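PDB 3GMS: putative NADPH:quinone reductase from Bacillus thuringiensis, which is of unproven function but probably reduces quinones or related substrates with NADPH, as other medium-chain dehydrogenases/reductases of the quinone reductase type do. Local coordinates for residues A[7-12]-A[63-68]; A[42-47]-A[325-330]. One frame throughout, in Å; residues are numbered along the deposited sequence.

How the interactions relate
Both contacts sit in the GroES-like catalytic domain, their centres about 15 Å apart. Interaction 2 is the deeper: its centre lies about 11 Å from the centre of the chain, that of interaction 1 about 19 Å. Along the chain the segments alternate: 7-12, 42-47, 63-68, 325-330. Interaction 1 lays the loop between helix 46-49 and strand 71-77 against strand 4-10 of the N-terminal hairpin; interaction 2 pairs strand 34-43 with the C-terminal strand 326-330. The two meet where Tyr68 packs on Ser47, CE2 to O 4.0 Å. Together they tie both chain termini into one domain, while the nucleotide-binding Rossmann-type domain lies in the sequence between 63-68 and 325-330.

Interaction 1: A[7-12]-A[63-68]; sequences LIQFHK and PNIPGY
Phe10 and Asn64 form a single antiparallel bridge that joins strand 4-10 to the irregular loop ahead of strand 71-77, near the periphery of the N-terminal domain. Two backbone hydrogen bonds make it: Phe10 N to Asn64 O and Asn64 N to Phe10 O, each 3.1 Å. Side chains then fill in around this pair. Phe10 holds CG between its backbone N and carbonyl carbon (chi1 53°), which lays the ring alongside Asn64, and Phe10 CZ comes within 3.6 Å of Asn64 CB. Pro66 meets the same ring at its edge, CG lying 3.9 Å from Phe10 CE2. Beyond the bridge, Ile8 O is buried with no hydrogen-bond partner in the model; its neighbours are carbons, Ile65 CG2 at 3.2 Å and Pro66 CD, together with a weak CA-H...O approach from Ile65. The side chains of Leu7 and Ile65 cross at about a right angle, their CD1 atoms 3.7 Å apart.

Pro63, which follows a cis peptide bond, touches two side chains. Its CB lies over one face of the His11 ring in a CH-pi contact, 4.0 Å from the centroid. The same Pro63 CB is 3.6 Å from Gln9 CG; with CG anti to the backbone N (chi1 -171°), the Gln9 chain runs beside the proline in the same direction. Glu23 on strand 20-26 takes hydrogen bonds from both Gln9 NE2 and His11 NE2, so the polar ends of these two residues are tied to the other strand of the hairpin. The arrangement is a lone beta bridge closing a proline-rich connection onto the edge of the N-terminal beta hairpin, within the GroES-like domain of a medium-chain dehydrogenase/reductase.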
loop_
_atom_site.group_PDB
_atom_site.type_symbol
_atom_site.label_atom_id
_atom_site.label_comp_id
_atom_site.label_asym_id
_atom_site.label_seq_id
_atom_site.Cartn_x
_atom_site.Cartn_y
_atom_site.Cartn_z
ATOM N N LEU A 7 0.683 -22.612 -5.946
ATOM C CA LEU A 7 -0.040 -21.504 -5.290
ATOM C C LEU A 7 0.144 -21.582 -3.809
ATOM O O LEU A 7 0.335 -22.672 -3.277
ATOM C CB LEU A 7 -1.537 -21.558 -5.569
ATOM C CG LEU A 7 -2.380 -22.702 -4.989
ATOM C CD1 LEU A 7 -3.802 -22.245 -4.611
ATOM C CD2 LEU A 7 -2.467 -23.800 -6.020
ATOM N N ILE A 8 0.090 -20.425 -3.146
ATOM C CA ILE A 8 0.012 -20.386 -1.691
ATOM C C ILE A 8 -1.451 -20.135 -1.326
ATOM O O ILE A 8 -2.075 -19.222 -1.868
ATOM C CB ILE A 8 0.880 -19.233 -1.095
ATOM C CG1 ILE A 8 2.335 -19.329 -1.572
ATOM C CG2 ILE A 8 0.780 -19.229 0.410
ATOM C CD1 ILE A 8 2.993 -20.681 -1.326
ATOM N N GLN A 9 -1.990 -20.936 -0.405
ATOM C CA GLN A 9 -3.388 -20.899 -0.018
ATOM C C GLN A 9 -3.499 -21.066 1.499
ATOM O O GLN A 9 -2.610 -21.682 2.103
ATOM C CB GLN A 9 -4.079 -22.093 -0.708
ATOM C CG GLN A 9 -5.528 -22.115 -0.615
ATOM C CD GLN A 9 -6.179 -22.658 -1.879
ATOM O OE1 GLN A 9 -6.799 -21.909 -2.617
ATOM N NE2 GLN A 9 -6.065 -23.960 -2.113
ATOM N N PHE A 10 -4.543 -20.497 2.102
ATOM C CA PHE A 10 -4.947 -20.832 3.472
ATOM C C PHE A 10 -6.407 -21.222 3.463
ATOM O O PHE A 10 -7.212 -20.630 2.748
ATOM C CB PHE A 10 -4.713 -19.704 4.490
ATOM C CG PHE A 10 -5.327 -18.366 4.099
ATOM C CD1 PHE A 10 -6.470 -17.907 4.731
ATOM C CD2 PHE A 10 -4.715 -17.557 3.132
ATOM C CE1 PHE A 10 -7.040 -16.672 4.382
ATOM C CE2 PHE A 10 -5.274 -16.327 2.770
ATOM C CZ PHE A 10 -6.423 -15.876 3.403
ATOM N N HIS A 11 -6.722 -22.224 4.269
ATOM C CA HIS A 11 -8.079 -22.798 4.319
ATOM C C HIS A 11 -8.823 -22.336 5.562
ATOM O O HIS A 11 -10.036 -22.468 5.627
ATOM C CB HIS A 11 -8.015 -24.325 4.263
ATOM C CG HIS A 11 -7.406 -24.854 3.009
ATOM N ND1 HIS A 11 -8.156 -25.350 1.964
ATOM C CD2 HIS A 11 -6.112 -24.966 2.631
ATOM C CE1 HIS A 11 -7.349 -25.730 0.991
ATOM N NE2 HIS A 11 -6.103 -25.518 1.375
ATOM N N LYS A 12 -8.091 -21.774 6.523
ATOM C CA LYS A 12 -8.679 -21.162 7.696
ATOM C C LYS A 12 -7.937 -19.864 7.976
ATOM O O LYS A 12 -6.766 -19.708 7.574
ATOM C CB LYS A 12 -8.534 -22.084 8.937
ATOM C CG LYS A 12 -9.111 -23.472 8.778
ATOM C CD LYS A 12 -9.178 -24.091 10.185
ATOM C CE LYS A 12 -9.891 -25.438 10.171
ATOM N NZ LYS A 12 -9.053 -26.521 9.569
ATOM N N PRO A 63 -11.165 -21.330 0.649
ATOM C CA PRO A 63 -9.785 -20.957 0.868
ATOM C C PRO A 63 -9.440 -19.720 0.035
ATOM O O PRO A 63 -10.181 -19.371 -0.910
ATOM C CB PRO A 63 -9.018 -22.167 0.362
ATOM C CG PRO A 63 -9.877 -22.698 -0.793
ATOM C CD PRO A 63 -11.304 -22.406 -0.360
ATOM N N ASN A 64 -8.314 -19.084 0.356
ATOM C CA ASN A 64 -7.967 -17.869 -0.368
ATOM C C ASN A 64 -6.484 -17.848 -0.689
ATOM O O ASN A 64 -5.677 -18.415 0.069
ATOM C CB ASN A 64 -8.332 -16.666 0.505
ATOM C CG ASN A 64 -7.869 -15.353 -0.091
ATOM O OD1 ASN A 64 -6.835 -14.781 0.321
ATOM N ND2 ASN A 64 -8.601 -14.888 -1.112
ATOM N N ILE A 65 -6.130 -17.190 -1.795
ATOM C CA ILE A 65 -4.708 -17.010 -2.183
ATOM C C ILE A 65 -4.290 -15.590 -1.783
ATOM O O ILE A 65 -4.902 -14.642 -2.238
ATOM C CB ILE A 65 -4.475 -17.239 -3.684
ATOM C CG1 ILE A 65 -4.872 -18.678 -4.063
ATOM C CG2 ILE A 65 -2.994 -17.043 -4.036
ATOM C CD1 ILE A 65 -5.040 -18.910 -5.571
ATOM N N PRO A 66 -3.283 -15.436 -0.901
ATOM C CA PRO A 66 -2.983 -14.045 -0.528
ATOM C C PRO A 66 -2.225 -13.240 -1.612
ATOM O O PRO A 66 -1.715 -13.809 -2.580
ATOM C CB PRO A 66 -2.034 -14.163 0.667
ATOM C CG PRO A 66 -1.871 -15.591 0.957
ATOM C CD PRO A 66 -2.488 -16.418 -0.128
ATOM N N GLY A 67 -2.078 -11.937 -1.368
ATOM C CA GLY A 67 -1.282 -11.088 -2.256
ATOM C C GLY A 67 -2.100 -10.172 -3.151
ATOM O O GLY A 67 -2.933 -10.602 -3.961
ATOM N N TYR A 68 -1.857 -8.885 -2.996
ATOM C CA TYR A 68 -2.586 -7.883 -3.796
ATOM C C TYR A 68 -1.789 -7.341 -4.930
ATOM O O TYR A 68 -2.358 -6.662 -5.819
ATOM C CB TYR A 68 -3.095 -6.705 -2.935
ATOM C CG TYR A 68 -4.242 -7.107 -2.072
ATOM C CD1 TYR A 68 -5.521 -7.245 -2.603
ATOM C CD2 TYR A 68 -4.039 -7.453 -0.741
ATOM C CE1 TYR A 68 -6.604 -7.624 -1.814
ATOM C CE2 TYR A 68 -5.132 -7.829 0.073
ATOM C CZ TYR A 68 -6.393 -7.921 -0.476
ATOM O OH TYR A 68 -7.470 -8.321 0.285
#

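Interaction 2: A[42-47]-A[325-330]; sequences RPINPS and GKVFLT
Ile44 CD1 packs against Leu329 CG at 3.8 Å and more loosely on Val327 CG1, forming the apolar centre of an antiparallel strand pair in the mixed sheet of the GroES-like domain. Helix 310-318 covers Ile44 and Val327 through Val317, and Trp99 touches Ile44 and Leu329. Pro43 CB meets Phe328 CE1 at 3.9 Å, and the Phe328 ring also packs edge-to-face with Phe120. Around this core the backbones bond in register: Arg42 N lies 2.9 Å from Leu329 O and Leu329 N 2.8 Å from Arg42 O, and Ile44 N reaches Val327 O. In that last pair a water stands in for the second bond, giving a hydrogen to Ile44 O and accepting one from Val327 N.

At one polar end Lys326, bent at chi2 and chi3 (68° and 81°), turns its NZ to Asn45 OD1, 3.0 Å away, while Asn45 ND2 is held by Glu69. At the other end the Arg42 guanidinium is fixed by several acceptors: NE bonds Thr98 O, NH2 bonds Gln100 O, and NH1 bonds Ser331 OG. NH1 also bonds Leu329 O, which therefore accepts from Arg42 N in the carbonyl plane and, at 3.0 Å, from Arg42 NH1 above it.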
loop_
_atom_site.group_PDB
_atom_site.type_symbol
_atom_site.label_atom_id
_atom_site.label_comp_id
_atom_site.label_asym_id
_atom_site.label_seq_id
_atom_site.Cartn_x
_atom_site.Cartn_y
_atom_site.Cartn_z
ATOM N N ARG A 42 6.519 -10.716 -6.247
ATOM C CA ARG A 42 5.491 -9.962 -5.455
ATOM C C ARG A 42 6.125 -9.528 -4.135
ATOM O O ARG A 42 6.895 -10.309 -3.564
ATOM C CB ARG A 42 4.246 -10.806 -5.071
ATOM C CG ARG A 42 3.830 -11.863 -6.080
ATOM C CD ARG A 42 4.576 -13.158 -5.802
ATOM N NE ARG A 42 4.247 -14.291 -6.686
ATOM C CZ ARG A 42 5.142 -15.136 -7.201
ATOM N NH1 ARG A 42 6.453 -14.983 -7.023
ATOM N NH2 ARG A 42 4.715 -16.147 -7.966
ATOM N N PRO A 43 5.740 -8.348 -3.611
ATOM C CA PRO A 43 6.186 -7.967 -2.277
ATOM C C PRO A 43 5.330 -8.722 -1.260
ATOM O O PRO A 43 4.221 -9.181 -1.573
ATOM C CB PRO A 43 5.864 -6.467 -2.240
ATOM C CG PRO A 43 4.494 -6.390 -2.957
ATOM C CD PRO A 43 4.720 -7.413 -4.138
ATOM N N ILE A 44 5.851 -8.856 -0.044
ATOM C CA ILE A 44 5.029 -9.220 1.089
ATOM C C ILE A 44 4.708 -7.931 1.832
ATOM O O ILE A 44 5.531 -7.387 2.573
ATOM C CB ILE A 44 5.727 -10.243 2.004
ATOM C CG1 ILE A 44 5.931 -11.548 1.193
ATOM C CG2 ILE A 44 4.852 -10.483 3.286
ATOM C CD1 ILE A 44 6.761 -12.645 1.915
ATOM N N ASN A 45 3.523 -7.396 1.593
ATOM C CA ASN A 45 3.128 -6.201 2.322
ATOM C C ASN A 45 2.449 -6.587 3.643
ATOM O O ASN A 45 1.674 -7.525 3.674
ATOM C CB ASN A 45 2.132 -5.362 1.501
ATOM C CG ASN A 45 2.728 -4.828 0.167
ATOM O OD1 ASN A 45 3.895 -4.466 0.103
ATOM N ND2 ASN A 45 1.893 -4.741 -0.872
ATOM N N PRO A 46 2.699 -5.824 4.735
ATOM C CA PRO A 46 1.865 -6.013 5.934
ATOM C C PRO A 46 0.360 -6.078 5.633
ATOM O O PRO A 46 -0.370 -6.858 6.276
ATOM C CB PRO A 46 2.251 -4.803 6.827
ATOM C CG PRO A 46 3.696 -4.564 6.503
ATOM C CD PRO A 46 3.675 -4.742 4.924
ATOM N N SER A 47 -0.127 -5.335 4.640
ATOM C CA SER A 47 -1.543 -5.383 4.281
ATOM C C SER A 47 -1.984 -6.676 3.563
ATOM O O SER A 47 -3.186 -6.991 3.503
ATOM C CB SER A 47 -1.932 -4.160 3.408
ATOM O OG SER A 47 -1.115 -4.127 2.250
ATOM N N GLY A 325 13.525 -2.209 4.482
ATOM C CA GLY A 325 13.330 -2.709 3.128
ATOM C C GLY A 325 12.226 -3.724 2.972
ATOM O O GLY A 325 11.727 -4.282 3.944
ATOM N N LYS A 326 11.875 -3.981 1.715
ATOM C CA LYS A 326 10.797 -4.869 1.347
ATOM C C LYS A 326 11.245 -6.332 1.115
ATOM O O LYS A 326 12.255 -6.559 0.472
ATOM C CB LYS A 326 10.195 -4.307 0.057
ATOM C CG LYS A 326 8.844 -4.868 -0.279
ATOM C CD LYS A 326 7.762 -4.417 0.722
ATOM C CE LYS A 326 7.237 -3.041 0.426
ATOM N NZ LYS A 326 6.038 -2.786 1.253
ATOM N N VAL A 327 10.500 -7.309 1.657
ATOM C CA VAL A 327 10.763 -8.700 1.408
ATOM C C VAL A 327 9.915 -9.133 0.209
ATOM O O VAL A 327 8.770 -8.723 0.096
ATOM C CB VAL A 327 10.364 -9.541 2.635
ATOM C CG1 VAL A 327 10.630 -11.052 2.367
ATOM C CG2 VAL A 327 11.158 -9.048 3.877
ATOM N N PHE A 328 10.472 -9.916 -0.691
ATOM C CA PHE A 328 9.727 -10.366 -1.877
ATOM C C PHE A 328 9.689 -11.854 -2.046
ATOM O O PHE A 328 10.633 -12.565 -1.640
ATOM C CB PHE A 328 10.382 -9.784 -3.154
ATOM C CG PHE A 328 10.379 -8.284 -3.225
ATOM C CD1 PHE A 328 9.373 -7.606 -3.939
ATOM C CD2 PHE A 328 11.393 -7.534 -2.629
ATOM C CE1 PHE A 328 9.383 -6.222 -4.009
ATOM C CE2 PHE A 328 11.387 -6.119 -2.673
ATOM C CZ PHE A 328 10.385 -5.470 -3.380
ATOM N N LEU A 329 8.632 -12.305 -2.739
ATOM C CA LEU A 329 8.476 -13.694 -3.172
ATOM C C LEU A 329 8.744 -13.748 -4.635
ATOM O O LEU A 329 8.078 -13.056 -5.411
ATOM C CB LEU A 329 7.044 -14.182 -2.920
ATOM C CG LEU A 329 6.652 -14.321 -1.438
ATOM C CD1 LEU A 329 5.140 -14.461 -1.237
ATOM C CD2 LEU A 329 7.465 -15.438 -0.650
ATOM N N THR A 330 9.751 -14.534 -5.034
ATOM C CA THR A 330 10.198 -14.423 -6.414
ATOM C C THR A 330 9.999 -15.775 -7.100
ATOM O O THR A 330 9.935 -16.818 -6.425
ATOM C CB THR A 330 11.679 -13.957 -6.525
ATOM O OG1 THR A 330 12.529 -14.950 -5.934
ATOM C CG2 THR A 330 11.917 -12.588 -5.855
HETATM O O HOH W 1 8.206 -6.667 3.309
#